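Local atomic coordinates of spondin-1 (Homo sapiens, PDB entry 2ZOT), a protein that is a secreted, extracellular matrix glycoprotein, also called F-spondin, that probably acts in cell adhesion and carries a beta-sandwich reeler domain. Residues I21-G26 with I143-E148. Residues are numbered along the deposited sequence; the frame is centred on the assembly and turned at random.
Sequences ILRAQG and IYFQDE
Arg23, Gln25 and Gly26 meet Ile143 and Phe145 in a surface contact, mainly apolar, where the loop entering edge strand 26-28 folds over the start of strand 143-155 in the reeler beta-sandwich. It buries 248 Å² in all. The Phe145 ring receives the loop at CE1: Arg23 CD approaches obliquely at 3.6 Å, and Gly26 C lies by the ring edge, also 3.6 Å from CE1. CG of Arg23 stands anti to the backbone N (chi1 175°), which brings the aliphatic part of the chain to the ring, while bends at chi2 and chi3 leave the guanidinium plane 53° from that of the ring. Beside this, Ile143 CD1 rests 3.8 Å from Gln25 CB and equally far from Gln25 O. The backbones approach where Gly26 CA makes a CA-H...O contact of 3.4 Å with Ile143 O. At Phe145, an alanine would probably leave the Arg23 methylenes without their ring partner and open a gap beside Gly26. Past the loop, Thr27 takes over the pairing, its backbone hydrogen-bonded to Ile143 and Phe145, so the contact sits where strand 26-28 joins the sheet parallel to 143-155, whose other neighbour is strand 131-138.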
loop_
_atom_site.group_PDB
_atom_site.type_symbol
_atom_site.label_atom_id
_atom_site.label_comp_id
_atom_site.label_asym_id
_atom_site.label_seq_id
_atom_site.Cartn_x
_atom_site.Cartn_y
_atom_site.Cartn_z
ATOM N N ILE A 21 11.371 9.275 -0.874
ATOM C CA ILE A 21 12.602 9.477 -0.113
ATOM C C ILE A 21 12.222 9.582 1.374
ATOM O O ILE A 21 13.081 9.692 2.253
ATOM C CB ILE A 21 13.383 10.731 -0.606
ATOM C CG1 ILE A 21 13.570 10.701 -2.130
ATOM C CG2 ILE A 21 14.754 10.841 0.076
ATOM C CD1 ILE A 21 12.555 11.516 -2.912
ATOM N N LEU A 22 10.912 9.544 1.627
ATOM C CA LEU A 22 10.324 9.335 2.947
ATOM C C LEU A 22 11.066 8.211 3.674
ATOM O O LEU A 22 11.099 8.162 4.911
ATOM C CB LEU A 22 8.858 8.942 2.765
ATOM C CG LEU A 22 7.740 9.648 3.538
ATOM C CD1 LEU A 22 7.738 11.170 3.302
ATOM C CD2 LEU A 22 6.391 9.044 3.160
ATOM N N ARG A 23 11.631 7.302 2.878
ATOM C CA ARG A 23 12.577 6.304 3.344
ATOM C C ARG A 23 13.933 6.961 3.524
ATOM O O ARG A 23 14.424 7.641 2.619
ATOM C CB ARG A 23 12.725 5.186 2.315
ATOM C CG ARG A 23 13.791 4.168 2.704
ATOM C CD ARG A 23 14.855 3.979 1.628
ATOM N NE ARG A 23 15.734 5.138 1.479
ATOM C CZ ARG A 23 16.846 5.344 2.183
ATOM N NH1 ARG A 23 17.569 6.432 1.965
ATOM N NH2 ARG A 23 17.237 4.476 3.112
ATOM N N ALA A 24 14.540 6.761 4.686
ATOM C CA ALA A 24 15.939 7.145 4.910
ATOM C C ALA A 24 16.521 6.157 5.906
ATOM O O ALA A 24 17.720 6.162 6.200
ATOM C CB ALA A 24 16.047 8.585 5.417
ATOM N N GLN A 25 15.632 5.293 6.390
ATOM C CA GLN A 25 15.917 4.315 7.424
ATOM C C GLN A 25 15.440 2.939 6.967
ATOM O O GLN A 25 15.129 2.084 7.795
ATOM C CB GLN A 25 15.166 4.686 8.711
ATOM C CG GLN A 25 14.728 6.155 8.839
ATOM C CD GLN A 25 13.996 6.433 10.143
ATOM O OE1 GLN A 25 14.580 6.366 11.223
ATOM N NE2 GLN A 25 12.710 6.746 10.045
ATOM N N GLY A 26 15.369 2.722 5.659
ATOM C CA GLY A 26 14.788 1.489 5.135
ATOM C C GLY A 26 15.759 0.347 4.892
ATOM O O GLY A 26 16.912 0.559 4.536
ATOM N N ILE A 143 12.403 -0.738 9.134
ATOM C CA ILE A 143 11.422 -0.475 8.066
ATOM C C ILE A 143 11.756 -1.293 6.820
ATOM O O ILE A 143 12.800 -1.071 6.209
ATOM C CB ILE A 143 11.394 1.013 7.619
ATOM C CG1 ILE A 143 11.154 1.966 8.792
ATOM C CG2 ILE A 143 10.331 1.225 6.542
ATOM C CD1 ILE A 143 11.607 3.409 8.506
ATOM N N TYR A 144 10.872 -2.213 6.434
ATOM C CA TYR A 144 11.055 -2.993 5.202
ATOM C C TYR A 144 10.265 -2.415 4.043
ATOM O O TYR A 144 9.161 -1.903 4.231
ATOM C CB TYR A 144 10.614 -4.438 5.390
ATOM C CG TYR A 144 11.359 -5.195 6.451
ATOM C CD1 TYR A 144 10.711 -5.604 7.615
ATOM C CD2 TYR A 144 12.713 -5.522 6.288
ATOM C CE1 TYR A 144 11.383 -6.311 8.599
ATOM C CE2 TYR A 144 13.407 -6.224 7.270
ATOM C CZ TYR A 144 12.730 -6.618 8.422
ATOM O OH TYR A 144 13.388 -7.322 9.399
ATOM N N PHE A 145 10.825 -2.525 2.842
ATOM C CA PHE A 145 10.185 -2.044 1.613
ATOM C C PHE A 145 10.734 -2.817 0.405
ATOM O O PHE A 145 11.710 -3.563 0.537
ATOM C CB PHE A 145 10.397 -0.533 1.444
ATOM C CG PHE A 145 11.802 -0.146 1.060
ATOM C CD1 PHE A 145 12.749 0.150 2.036
ATOM C CD2 PHE A 145 12.177 -0.064 -0.279
ATOM C CE1 PHE A 145 14.051 0.513 1.682
ATOM C CE2 PHE A 145 13.471 0.297 -0.636
ATOM C CZ PHE A 145 14.408 0.588 0.346
ATOM N N GLN A 146 10.117 -2.634 -0.763
ATOM C CA GLN A 146 10.493 -3.378 -1.978
ATOM C C GLN A 146 9.845 -2.806 -3.241
ATOM O O GLN A 146 8.914 -2.006 -3.163
ATOM C CB GLN A 146 10.112 -4.860 -1.845
ATOM C CG GLN A 146 8.719 -5.094 -1.261
ATOM C CD GLN A 146 8.095 -6.394 -1.699
ATOM O OE1 GLN A 146 8.591 -7.480 -1.392
ATOM N NE2 GLN A 146 6.989 -6.291 -2.416
ATOM N N ASP A 147 10.334 -3.225 -4.402
ATOM C CA ASP A 147 9.684 -2.882 -5.664
ATOM C C ASP A 147 8.849 -4.054 -6.192
ATOM O O ASP A 147 7.765 -3.852 -6.733
ATOM C CB ASP A 147 10.714 -2.409 -6.694
ATOM C CG ASP A 147 11.394 -1.106 -6.285
ATOM O OD1 ASP A 147 10.688 -0.094 -6.045
ATOM O OD2 ASP A 147 12.637 -1.092 -6.208
ATOM N N GLU A 148 9.353 -5.273 -6.018
ATOM C CA GLU A 148 8.614 -6.486 -6.370
ATOM C C GLU A 148 8.489 -7.423 -5.168
ATOM O O GLU A 148 9.420 -7.532 -4.369
ATOM C CB GLU A 148 9.294 -7.213 -7.535
ATOM C CG GLU A 148 9.016 -6.599 -8.903
ATOM C CD GLU A 148 9.754 -7.305 -10.031
ATOM O OE1 GLU A 148 10.931 -7.670 -9.834
ATOM O OE2 GLU A 148 9.165 -7.491 -11.122
#